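Local atomic coordinates of tannase (Fusobacterium nucleatum subsp. nucleatum ATCC 25586, PDB entry 6YQ4), a protein that probably hydrolyses ester bonds of gallotannins as a tannase of the alpha/beta-hydrolase clan, and carries a bound magnesium ion. Residues I53-E56 with Y57-N60; N180-D183 with Y184-Y187; K300-L303 with S304-R308; T380-S383 with F384-N388. All blocks are in the same frame, centred on the assembly; numbering follows the deposited sequence.

Contact 1 of 4, residues I53-E56 with Y57-N60; sequences IPEE and YFNN
Tyr-57 N donates to Pro-54 O at 3.1 Å with an N-H...O angle of 153°, the first of three i to i+3 bonds that wind this stretch into a short 3-10 turn. Phe-58 N reaches Glu-55 O at 3.1 Å, and Asn-59 N reaches Glu-56 O at 3.1 Å. Three successive carbonyls are thus each matched with an amide. Among the side chains, Glu-55 OE1 forms a salt bridge with Arg-30 NE, and Tyr-57 OH bonds to Gly-108 O. Arg-30 also makes a cation-pi contact with the Phe-58 ring. The apolar contacts are separate: Ile-53 CG2 touches Phe-58 CE2 at 3.6 Å, the two side chains meeting at about a right angle, and it also abuts the edge of the Tyr-57 ring. Pro-54 CB sits over one face of that ring, offset toward its rim, while Pro-54 CD packs 3.7 Å from Tyr-57 CD2. The turn follows directly on the end of strand 48-54, which backbone hydrogen bonds of Ile-53 with Arg-30 and of Glu-55 with Lys-28 tie to strand 26-36; Ile-53 and Phe-58 lean on Tyr-32 of that strand, and Ile-53 lies near Met-153 of the magnesium site.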
loop_
_atom_site.group_PDB
_atom_site.type_symbol
_atom_site.label_atom_id
_atom_site.label_comp_id
_atom_site.label_asym_id
_atom_site.label_seq_id
_atom_site.Cartn_x
_atom_site.Cartn_y
_atom_site.Cartn_z
ATOM N N ILE A 53 -16.503 -7.436 -16.989
ATOM C CA ILE A 53 -16.008 -8.507 -17.849
ATOM C C ILE A 53 -16.080 -8.068 -19.310
ATOM O O ILE A 53 -17.134 -7.581 -19.756
ATOM C CB ILE A 53 -16.807 -9.795 -17.623
ATOM C CG1 ILE A 53 -16.893 -10.099 -16.128
ATOM C CG2 ILE A 53 -16.209 -10.962 -18.436
ATOM C CD1 ILE A 53 -17.467 -11.472 -15.840
ATOM N N PRO A 54 -15.004 -8.218 -20.087
ATOM C CA PRO A 54 -15.073 -7.854 -21.510
ATOM C C PRO A 54 -16.186 -8.591 -22.248
ATOM O O PRO A 54 -16.491 -9.755 -21.972
ATOM C CB PRO A 54 -13.689 -8.236 -22.039
ATOM C CG PRO A 54 -12.794 -8.129 -20.836
ATOM C CD PRO A 54 -13.642 -8.612 -19.683
ATOM N N GLU A 55 -16.807 -7.875 -23.193
ATOM C CA GLU A 55 -17.930 -8.421 -23.943
ATOM C C GLU A 55 -17.511 -9.600 -24.811
ATOM O O GLU A 55 -18.324 -10.492 -25.080
ATOM C CB GLU A 55 -18.570 -7.301 -24.781
ATOM C CG GLU A 55 -19.766 -7.695 -25.669
ATOM C CD GLU A 55 -20.985 -8.199 -24.905
ATOM O OE1 GLU A 55 -21.004 -8.116 -23.664
ATOM O OE2 GLU A 55 -21.938 -8.684 -25.553
ATOM N N GLU A 56 -16.249 -9.624 -25.250
ATOM C CA GLU A 56 -15.731 -10.751 -26.024
ATOM C C GLU A 56 -15.954 -12.084 -25.321
ATOM O O GLU A 56 -16.163 -13.106 -25.982
ATOM C CB GLU A 56 -14.230 -10.563 -26.287
ATOM C CG GLU A 56 -13.890 -9.547 -27.369
ATOM C CD GLU A 56 -13.966 -8.095 -26.893
ATOM O OE1 GLU A 56 -13.630 -7.207 -27.704
ATOM O OE2 GLU A 56 -14.351 -7.843 -25.726
ATOM N N TYR A 57 -15.903 -12.096 -23.989
ATOM C CA TYR A 57 -15.940 -13.321 -23.199
ATOM C C TYR A 57 -17.339 -13.914 -23.078
ATOM O O TYR A 57 -17.506 -14.949 -22.412
ATOM C CB TYR A 57 -15.345 -13.045 -21.821
ATOM C CG TYR A 57 -13.867 -12.694 -21.883
ATOM C CD1 TYR A 57 -13.131 -12.894 -23.049
ATOM C CD2 TYR A 57 -13.210 -12.171 -20.782
ATOM C CE1 TYR A 57 -11.791 -12.570 -23.113
ATOM C CE2 TYR A 57 -11.867 -11.856 -20.832
ATOM C CZ TYR A 57 -11.164 -12.054 -21.999
ATOM O OH TYR A 57 -9.828 -11.732 -22.040
ATOM N N PHE A 58 -18.335 -13.282 -23.709
ATOM C CA PHE A 58 -19.681 -13.819 -23.845
ATOM C C PHE A 58 -20.016 -14.180 -25.286
ATOM O O PHE A 58 -21.136 -14.612 -25.566
ATOM C CB PHE A 58 -20.698 -12.817 -23.288
ATOM C CG PHE A 58 -20.441 -12.455 -21.859
ATOM C CD1 PHE A 58 -21.001 -13.199 -20.832
ATOM C CD2 PHE A 58 -19.604 -11.392 -21.539
ATOM C CE1 PHE A 58 -20.743 -12.881 -19.510
ATOM C CE2 PHE A 58 -19.344 -11.064 -20.217
ATOM C CZ PHE A 58 -19.924 -11.806 -19.204
ATOM N N ASN A 59 -19.068 -14.018 -26.203
ATOM C CA ASN A 59 -19.256 -14.355 -27.606
ATOM C C ASN A 59 -18.164 -15.297 -28.103
ATOM O O ASN A 59 -17.935 -15.374 -29.314
ATOM C CB ASN A 59 -19.285 -13.089 -28.470
ATOM C CG ASN A 59 -20.233 -12.025 -27.936
ATOM O OD1 ASN A 59 -20.141 -11.615 -26.779
ATOM N ND2 ASN A 59 -21.134 -11.552 -28.791
ATOM N N ASN A 60 -17.467 -15.991 -27.193
ATOM C CA ASN A 60 -16.469 -17.004 -27.557
ATOM C C ASN A 60 -15.298 -16.407 -28.331
ATOM O O ASN A 60 -14.749 -17.028 -29.249
ATOM C CB ASN A 60 -17.104 -18.149 -28.338
ATOM C CG ASN A 60 -17.646 -19.212 -27.428
ATOM O OD1 ASN A 60 -16.940 -20.155 -27.075
ATOM N ND2 ASN A 60 -18.902 -19.057 -27.015
#

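Contact 2 of 4, residues N180-D183 with Y184-Y187; sequences NSQD and YLPY
Ser-181 lies alongside the Tyr-184 ring, its OG 3.7 Å from Tyr-184 CE2 and its CB 3.8 Å from the same carbon. The Ser-181 carbonyl oxygen meets that ring at its edge, in the ring plane, 3.6 Å from Tyr-184 CD2. The serine hydroxyl also reaches forward within its own segment: with OG anti to the backbone N (chi1 156°), it accepts from Asp-183 N at 3.3 Å with an N-H...O angle of 148°. A bond from the amide two residues on defines an ST turn, and here it leads into a 3-10 turn at the entry to helix 185-191. Leu-185 N then donates to Gln-182 O at 3.1 Å. Pro-186, having no amide hydrogen, brings CD to 3.4 Å from the same Gln-182 O; first-turn amides generally need no partner within the helix, so proline fits there. On the outer side, the side chains of Gln-182 and Leu-185 slant across each other, Gln-182 OE1 coming to 3.2 Å from Leu-185 CD1. Deeper in, the phenol oxygen of Tyr-184 bonds to Met-420 O, and its ring takes a cation-pi contact from Lys-140 of helix 134-148. Asp-183 OD2 bonds to Tyr-426 OH, and the Asp-183 side chain touches Asn-416 and Met-420 of helix 415-420, whose Ile-417 and Met-420 touch Tyr-187; the Tyr-187 ring in turn presents its edge to Asp-183 O, 4.0 Å from Tyr-187 CD1.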
loop_
_atom_site.group_PDB
_atom_site.type_symbol
_atom_site.label_atom_id
_atom_site.label_comp_id
_atom_site.label_asym_id
_atom_site.label_seq_id
_atom_site.Cartn_x
_atom_site.Cartn_y
_atom_site.Cartn_z
ATOM N N ASN A 180 -4.642 -16.930 3.767
ATOM C CA ASN A 180 -5.232 -18.008 4.558
ATOM C C ASN A 180 -4.706 -18.070 5.982
ATOM O O ASN A 180 -4.961 -19.055 6.681
ATOM C CB ASN A 180 -5.051 -19.366 3.878
ATOM C CG ASN A 180 -5.532 -19.337 2.466
ATOM O OD1 ASN A 180 -6.673 -18.988 2.207
ATOM N ND2 ASN A 180 -4.655 -19.651 1.536
ATOM N N SER A 181 -4.019 -17.040 6.448
ATOM C CA SER A 181 -3.622 -17.021 7.842
ATOM C C SER A 181 -4.865 -17.123 8.720
ATOM O O SER A 181 -5.904 -16.510 8.439
ATOM C CB SER A 181 -2.843 -15.748 8.174
ATOM O OG SER A 181 -2.956 -15.475 9.563
ATOM N N GLN A 182 -4.753 -17.913 9.788
ATOM C CA GLN A 182 -5.895 -18.185 10.649
ATOM C C GLN A 182 -6.321 -16.971 11.460
ATOM O O GLN A 182 -7.472 -16.911 11.903
ATOM C CB GLN A 182 -5.562 -19.343 11.583
ATOM C CG GLN A 182 -5.090 -20.587 10.865
ATOM C CD GLN A 182 -6.131 -21.685 10.860
ATOM O OE1 GLN A 182 -6.896 -21.827 9.904
ATOM N NE2 GLN A 182 -6.171 -22.472 11.936
ATOM N N ASP A 183 -5.421 -16.006 11.661
ATOM C CA ASP A 183 -5.728 -14.808 12.444
ATOM C C ASP A 183 -6.977 -14.083 11.961
ATOM O O ASP A 183 -7.684 -13.454 12.761
ATOM C CB ASP A 183 -4.552 -13.841 12.374
ATOM C CG ASP A 183 -3.261 -14.464 12.830
ATOM O OD1 ASP A 183 -3.251 -15.689 13.099
ATOM O OD2 ASP A 183 -2.261 -13.718 12.923
ATOM N N TYR A 184 -7.244 -14.125 10.656
ATOM C CA TYR A 184 -8.323 -13.369 10.057
ATOM C C TYR A 184 -9.659 -14.108 10.068
ATOM O O TYR A 184 -10.708 -13.463 9.915
ATOM C CB TYR A 184 -7.932 -13.003 8.630
ATOM C CG TYR A 184 -6.624 -12.262 8.551
ATOM C CD1 TYR A 184 -6.584 -10.886 8.659
ATOM C CD2 TYR A 184 -5.424 -12.936 8.356
ATOM C CE1 TYR A 184 -5.386 -10.198 8.589
ATOM C CE2 TYR A 184 -4.227 -12.260 8.285
ATOM C CZ TYR A 184 -4.211 -10.897 8.391
ATOM O OH TYR A 184 -3.009 -10.220 8.318
ATOM N N LEU A 185 -9.646 -15.429 10.264
ATOM C CA LEU A 185 -10.870 -16.221 10.155
ATOM C C LEU A 185 -11.961 -15.805 11.137
ATOM O O LEU A 185 -13.120 -15.684 10.703
ATOM C CB LEU A 185 -10.545 -17.712 10.303
ATOM C CG LEU A 185 -9.342 -18.293 9.570
ATOM C CD1 LEU A 185 -9.369 -19.808 9.718
ATOM C CD2 LEU A 185 -9.343 -17.894 8.097
ATOM N N PRO A 186 -11.696 -15.584 12.437
ATOM C CA PRO A 186 -12.803 -15.151 13.323
ATOM C C PRO A 186 -13.492 -13.878 12.851
ATOM O O PRO A 186 -14.692 -13.697 13.101
ATOM C CB PRO A 186 -12.124 -14.955 14.689
ATOM C CG PRO A 186 -10.913 -15.851 14.647
ATOM C CD PRO A 186 -10.441 -15.780 13.193
ATOM N N TYR A 187 -12.782 -12.992 12.151
ATOM C CA TYR A 187 -13.465 -11.837 11.588
ATOM C C TYR A 187 -14.222 -12.196 10.316
ATOM O O TYR A 187 -15.274 -11.605 10.038
ATOM C CB TYR A 187 -12.474 -10.712 11.304
ATOM C CG TYR A 187 -11.752 -10.167 12.517
ATOM C CD1 TYR A 187 -10.547 -10.727 12.943
ATOM C CD2 TYR A 187 -12.254 -9.057 13.217
ATOM C CE1 TYR A 187 -9.864 -10.214 14.029
ATOM C CE2 TYR A 187 -11.577 -8.534 14.313
ATOM C CZ TYR A 187 -10.379 -9.127 14.713
ATOM O OH TYR A 187 -9.686 -8.647 15.796
#

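Contact 3 of 4, residues K300-L303 with S304-R308; sequences KTYL and SIIIR
Leu-303, Ser-304 and Ile-306 carry most of this contact, where one turn of helix 298-316 meets the next. Leu-303 and Ile-306 run side by side and point the same way, with Leu-303 CD2 at 4.0 Å from Ile-306 CD1. The isoleucine methyl also touches Tyr-302 CE2 at 3.8 Å, the tyrosine ring slanting across the isoleucine and offering it neither face nor edge squarely. Ile-306 CG1 is anti to its carbonyl carbon (chi1 -68°) and the chain is extended beyond it, which carries CD1 back toward the preceding turn and sets it against both partners from one side. Ser-304 works differently. Its amide donates to Lys-300 O at 3.0 Å, while Ser-304 OG is 3.0 Å from Thr-301 O, close enough for a bond whose proton has another acceptor nearby. The torsion that holds OG there (chi1 84°) places it between the backbone N and the carbonyl carbon. Thr-301 O is approached a second time, by Ile-305 N, which donates to it at 3.2 Å; Ile-307 N donates to Leu-303 O at 3.2 Å. Beyond the two segments, Leu-303 rests on Leu-340, which Ser-304 also touches; Lys-300 NZ is held by a salt bridge to Asp-341 and a bond to Asn-296. The chemistry is therefore divided: the backbone polar groups are largely met within the helix, while Tyr-302, Leu-303 and Ile-306 form an apolar cluster, whose Leu-303 packs on Trp-221 and Met-222 of helix 212-223.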
loop_
_atom_site.group_PDB
_atom_site.type_symbol
_atom_site.label_atom_id
_atom_site.label_comp_id
_atom_site.label_asym_id
_atom_site.label_seq_id
_atom_site.Cartn_x
_atom_site.Cartn_y
_atom_site.Cartn_z
ATOM N N LYS A 300 22.569 1.194 4.629
ATOM C CA LYS A 300 22.587 2.533 4.041
ATOM C C LYS A 300 23.248 2.535 2.664
ATOM O O LYS A 300 22.809 3.260 1.761
ATOM C CB LYS A 300 23.318 3.494 4.984
ATOM C CG LYS A 300 23.679 4.851 4.361
ATOM C CD LYS A 300 24.194 5.855 5.392
ATOM C CE LYS A 300 23.162 6.092 6.493
ATOM N NZ LYS A 300 23.651 7.051 7.544
ATOM N N THR A 301 24.314 1.731 2.486
ATOM C CA THR A 301 24.955 1.597 1.177
ATOM C C THR A 301 24.022 0.918 0.179
ATOM O O THR A 301 24.007 1.260 -1.010
ATOM C CB THR A 301 26.275 0.817 1.319
ATOM O OG1 THR A 301 27.213 1.598 2.066
ATOM C CG2 THR A 301 26.897 0.473 -0.042
ATOM N N TYR A 302 23.226 -0.042 0.649
ATOM C CA TYR A 302 22.199 -0.640 -0.196
ATOM C C TYR A 302 21.186 0.407 -0.663
ATOM O O TYR A 302 20.839 0.465 -1.850
ATOM C CB TYR A 302 21.496 -1.768 0.562
ATOM C CG TYR A 302 20.327 -2.359 -0.177
ATOM C CD1 TYR A 302 20.520 -3.321 -1.157
ATOM C CD2 TYR A 302 19.038 -1.950 0.087
ATOM C CE1 TYR A 302 19.462 -3.846 -1.844
ATOM C CE2 TYR A 302 17.970 -2.474 -0.604
ATOM C CZ TYR A 302 18.193 -3.422 -1.559
ATOM O OH TYR A 302 17.125 -3.957 -2.234
ATOM N N LEU A 303 20.684 1.238 0.262
ATOM C CA LEU A 303 19.706 2.243 -0.132
ATOM C C LEU A 303 20.283 3.209 -1.150
ATOM O O LEU A 303 19.609 3.584 -2.120
ATOM C CB LEU A 303 19.213 3.020 1.078
ATOM C CG LEU A 303 18.270 2.357 2.048
ATOM C CD1 LEU A 303 17.399 3.454 2.617
ATOM C CD2 LEU A 303 17.441 1.333 1.319
ATOM N N SER A 304 21.523 3.644 -0.930
ATOM C CA SER A 304 22.111 4.610 -1.836
ATOM C C SER A 304 22.208 4.040 -3.243
ATOM O O SER A 304 22.132 4.788 -4.220
ATOM C CB SER A 304 23.480 5.040 -1.311
ATOM O OG SER A 304 24.493 4.124 -1.707
ATOM N N ILE A 305 22.335 2.718 -3.371
ATOM C CA ILE A 305 22.431 2.117 -4.699
ATOM C C ILE A 305 21.084 2.160 -5.407
ATOM O O ILE A 305 21.016 2.383 -6.621
ATOM C CB ILE A 305 22.991 0.687 -4.594
ATOM C CG1 ILE A 305 24.414 0.735 -4.044
ATOM C CG2 ILE A 305 23.027 0.043 -5.946
ATOM C CD1 ILE A 305 25.004 -0.629 -3.722
ATOM N N ILE A 306 19.988 1.978 -4.662
ATOM C CA ILE A 306 18.654 2.200 -5.226
ATOM C C ILE A 306 18.567 3.588 -5.848
ATOM O O ILE A 306 18.033 3.764 -6.949
ATOM C CB ILE A 306 17.579 2.023 -4.145
ATOM C CG1 ILE A 306 17.476 0.585 -3.700
ATOM C CG2 ILE A 306 16.212 2.494 -4.632
ATOM C CD1 ILE A 306 16.548 0.505 -2.503
ATOM N N ILE A 307 19.059 4.606 -5.134
ATOM C CA ILE A 307 18.993 5.961 -5.669
ATOM C C ILE A 307 19.922 6.096 -6.871
ATOM O O ILE A 307 19.531 6.643 -7.906
ATOM C CB ILE A 307 19.307 6.998 -4.566
ATOM C CG1 ILE A 307 18.270 6.930 -3.440
ATOM C CG2 ILE A 307 19.333 8.420 -5.128
ATOM C CD1 ILE A 307 16.861 7.242 -3.894
ATOM N N ARG A 308 21.155 5.569 -6.769
ATOM C CA ARG A 308 22.076 5.597 -7.906
ATOM C C ARG A 308 21.433 4.990 -9.134
ATOM O O ARG A 308 21.509 5.550 -10.233
ATOM C CB ARG A 308 23.364 4.838 -7.578
ATOM C CG ARG A 308 24.375 4.793 -8.736
ATOM C CD ARG A 308 25.413 3.653 -8.598
ATOM N NE ARG A 308 24.829 2.347 -8.885
ATOM C CZ ARG A 308 25.389 1.183 -8.567
ATOM N NH1 ARG A 308 26.557 1.166 -7.942
ATOM N NH2 ARG A 308 24.771 0.037 -8.874
#

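Contact 4 of 4, residues T380-S383 with F384-N388; sequences TKFS and FDINN
Thr-380 is the N-cap of helix 381-394, and its O receives a weak bond from Phe-384 N at 3.3 Å, while Thr-380 OG1 accepts from Ser-383 N at 3.2 Å in a nearly straight bond (168°). OG1 is also bonded to Asp-357 OD2, so the cap is tied to Asp-357, in the segment between helices 340-344 and 364-368. Next, Lys-381 pairs with Asp-385 one turn on. The lysine chain is extended until its last torsion bends it (chi4 36°), which swings Lys-381 NZ back to a salt bridge of 2.6 Å with Asp-385 OD2, on the syn lone pair of that oxygen. The main chain matches this pairing, Asp-385 N donating to Lys-381 O at 2.9 Å. Phe-382 comes third, lying beside Ile-386 and pointing the same way, with Phe-382 CE2 3.6 Å from Ile-386 CD1; its ring also leans on Ile-264, Lys-267 and Leu-268 of helix 259-279. Ile-386 N bonds to Phe-382 O at 3.2 Å. Ser-383, the last of the segment, is buried, and its OG bonds to Asp-357 O, so both cap-side hydroxyls turn to the same aspartate. The Asn-387 side chain sends ND2 on to Leu-359 O, and its backbone N donates to Ser-383 O at 3.3 Å.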
loop_
_atom_site.group_PDB
_atom_site.type_symbol
_atom_site.label_atom_id
_atom_site.label_comp_id
_atom_site.label_asym_id
_atom_site.label_seq_id
_atom_site.Cartn_x
_atom_site.Cartn_y
_atom_site.Cartn_z
ATOM N N THR A 380 3.213 1.867 19.144
ATOM C CA THR A 380 4.631 1.696 19.364
ATOM C C THR A 380 4.867 1.831 20.853
ATOM O O THR A 380 4.159 2.564 21.545
ATOM C CB THR A 380 5.489 2.728 18.602
ATOM O OG1 THR A 380 5.252 4.052 19.127
ATOM C CG2 THR A 380 5.152 2.703 17.123
ATOM N N LYS A 381 5.851 1.087 21.341
ATOM C CA LYS A 381 6.284 1.272 22.714
ATOM C C LYS A 381 6.783 2.692 22.943
ATOM O O LYS A 381 6.674 3.217 24.057
ATOM C CB LYS A 381 7.373 0.245 23.036
ATOM C CG LYS A 381 7.937 0.324 24.433
ATOM C CD LYS A 381 9.315 -0.309 24.506
ATOM C CE LYS A 381 9.846 -0.189 25.902
ATOM N NZ LYS A 381 8.708 -0.332 26.854
ATOM N N PHE A 382 7.326 3.331 21.905
ATOM C CA PHE A 382 8.029 4.596 22.104
ATOM C C PHE A 382 7.054 5.725 22.466
ATOM O O PHE A 382 7.236 6.424 23.468
ATOM C CB PHE A 382 8.846 4.944 20.851
ATOM C CG PHE A 382 9.461 6.309 20.904
ATOM C CD1 PHE A 382 10.701 6.497 21.497
ATOM C CD2 PHE A 382 8.779 7.420 20.407
ATOM C CE1 PHE A 382 11.260 7.772 21.595
ATOM C CE2 PHE A 382 9.317 8.708 20.503
ATOM C CZ PHE A 382 10.559 8.885 21.092
ATOM N N SER A 383 6.030 5.929 21.642
ATOM C CA SER A 383 5.052 6.973 21.896
ATOM C C SER A 383 4.204 6.649 23.114
ATOM O O SER A 383 3.858 7.553 23.886
ATOM C CB SER A 383 4.182 7.169 20.659
ATOM O OG SER A 383 5.007 7.412 19.527
ATOM N N PHE A 384 3.871 5.373 23.317
ATOM C CA PHE A 384 3.084 5.012 24.490
ATOM C C PHE A 384 3.843 5.331 25.774
ATOM O O PHE A 384 3.306 5.991 26.675
ATOM C CB PHE A 384 2.690 3.534 24.433
ATOM C CG PHE A 384 2.022 3.033 25.692
ATOM C CD1 PHE A 384 0.655 3.190 25.881
ATOM C CD2 PHE A 384 2.764 2.410 26.697
ATOM C CE1 PHE A 384 0.032 2.741 27.053
ATOM C CE2 PHE A 384 2.147 1.961 27.874
ATOM C CZ PHE A 384 0.771 2.132 28.048
ATOM N N ASP A 385 5.108 4.891 25.863
ATOM C CA ASP A 385 5.885 5.084 27.092
ATOM C C ASP A 385 6.086 6.559 27.408
ATOM O O ASP A 385 6.123 6.944 28.583
ATOM C CB ASP A 385 7.261 4.406 27.002
ATOM C CG ASP A 385 7.201 2.882 27.114
ATOM O OD1 ASP A 385 6.107 2.300 27.248
ATOM O OD2 ASP A 385 8.277 2.255 27.062
ATOM N N ILE A 386 6.284 7.400 26.387
ATOM C CA ILE A 386 6.389 8.834 26.659
ATOM C C ILE A 386 5.145 9.314 27.385
ATOM O O ILE A 386 5.224 9.981 28.425
ATOM C CB ILE A 386 6.609 9.635 25.364
ATOM C CG1 ILE A 386 8.042 9.523 24.867
ATOM C CG2 ILE A 386 6.303 11.093 25.613
ATOM C CD1 ILE A 386 8.260 10.318 23.590
ATOM N N ASN A 387 3.972 8.957 26.860
ATOM C CA ASN A 387 2.727 9.440 27.445
ATOM C C ASN A 387 2.444 8.762 28.780
ATOM O O ASN A 387 1.974 9.405 29.731
ATOM C CB ASN A 387 1.581 9.232 26.455
ATOM C CG ASN A 387 1.581 10.279 25.352
ATOM O OD1 ASN A 387 1.761 11.465 25.612
ATOM N ND2 ASN A 387 1.410 9.839 24.116
ATOM N N ASN A 388 2.738 7.468 28.870
ATOM C CA ASN A 388 2.539 6.734 30.113
ATOM C C ASN A 388 3.400 7.300 31.246
ATOM O O ASN A 388 2.945 7.408 32.393
ATOM C CB ASN A 388 2.846 5.256 29.860
ATOM C CG ASN A 388 2.480 4.374 31.018
ATOM O OD1 ASN A 388 1.309 4.231 31.358
ATOM N ND2 ASN A 388 3.482 3.751 31.621
#

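Overall arrangement
Contacts 1 to 4 follow one another along the chain, and none touches another. Contact 1 lies at the end of strand 48-54, an inner strand of the nine-stranded mixed sheet, near the magnesium site; contact 2 spans the loop into helix 185-191, and contacts 3 and 4 lie on helices 298-316 and 381-394, the latter with its N-cap. Contacts 1 and 4 are farthest apart, their centres about 56 Å from each other on opposite sides of the chain's centre, whereas contacts 2 and 4 have centres about 29 Å apart and nearest atoms about 17 Å apart. Contacts 3 and 4 both touch helix 212-223, which links them indirectly. Each is a local turn of this alpha/beta-hydrolase-like protein.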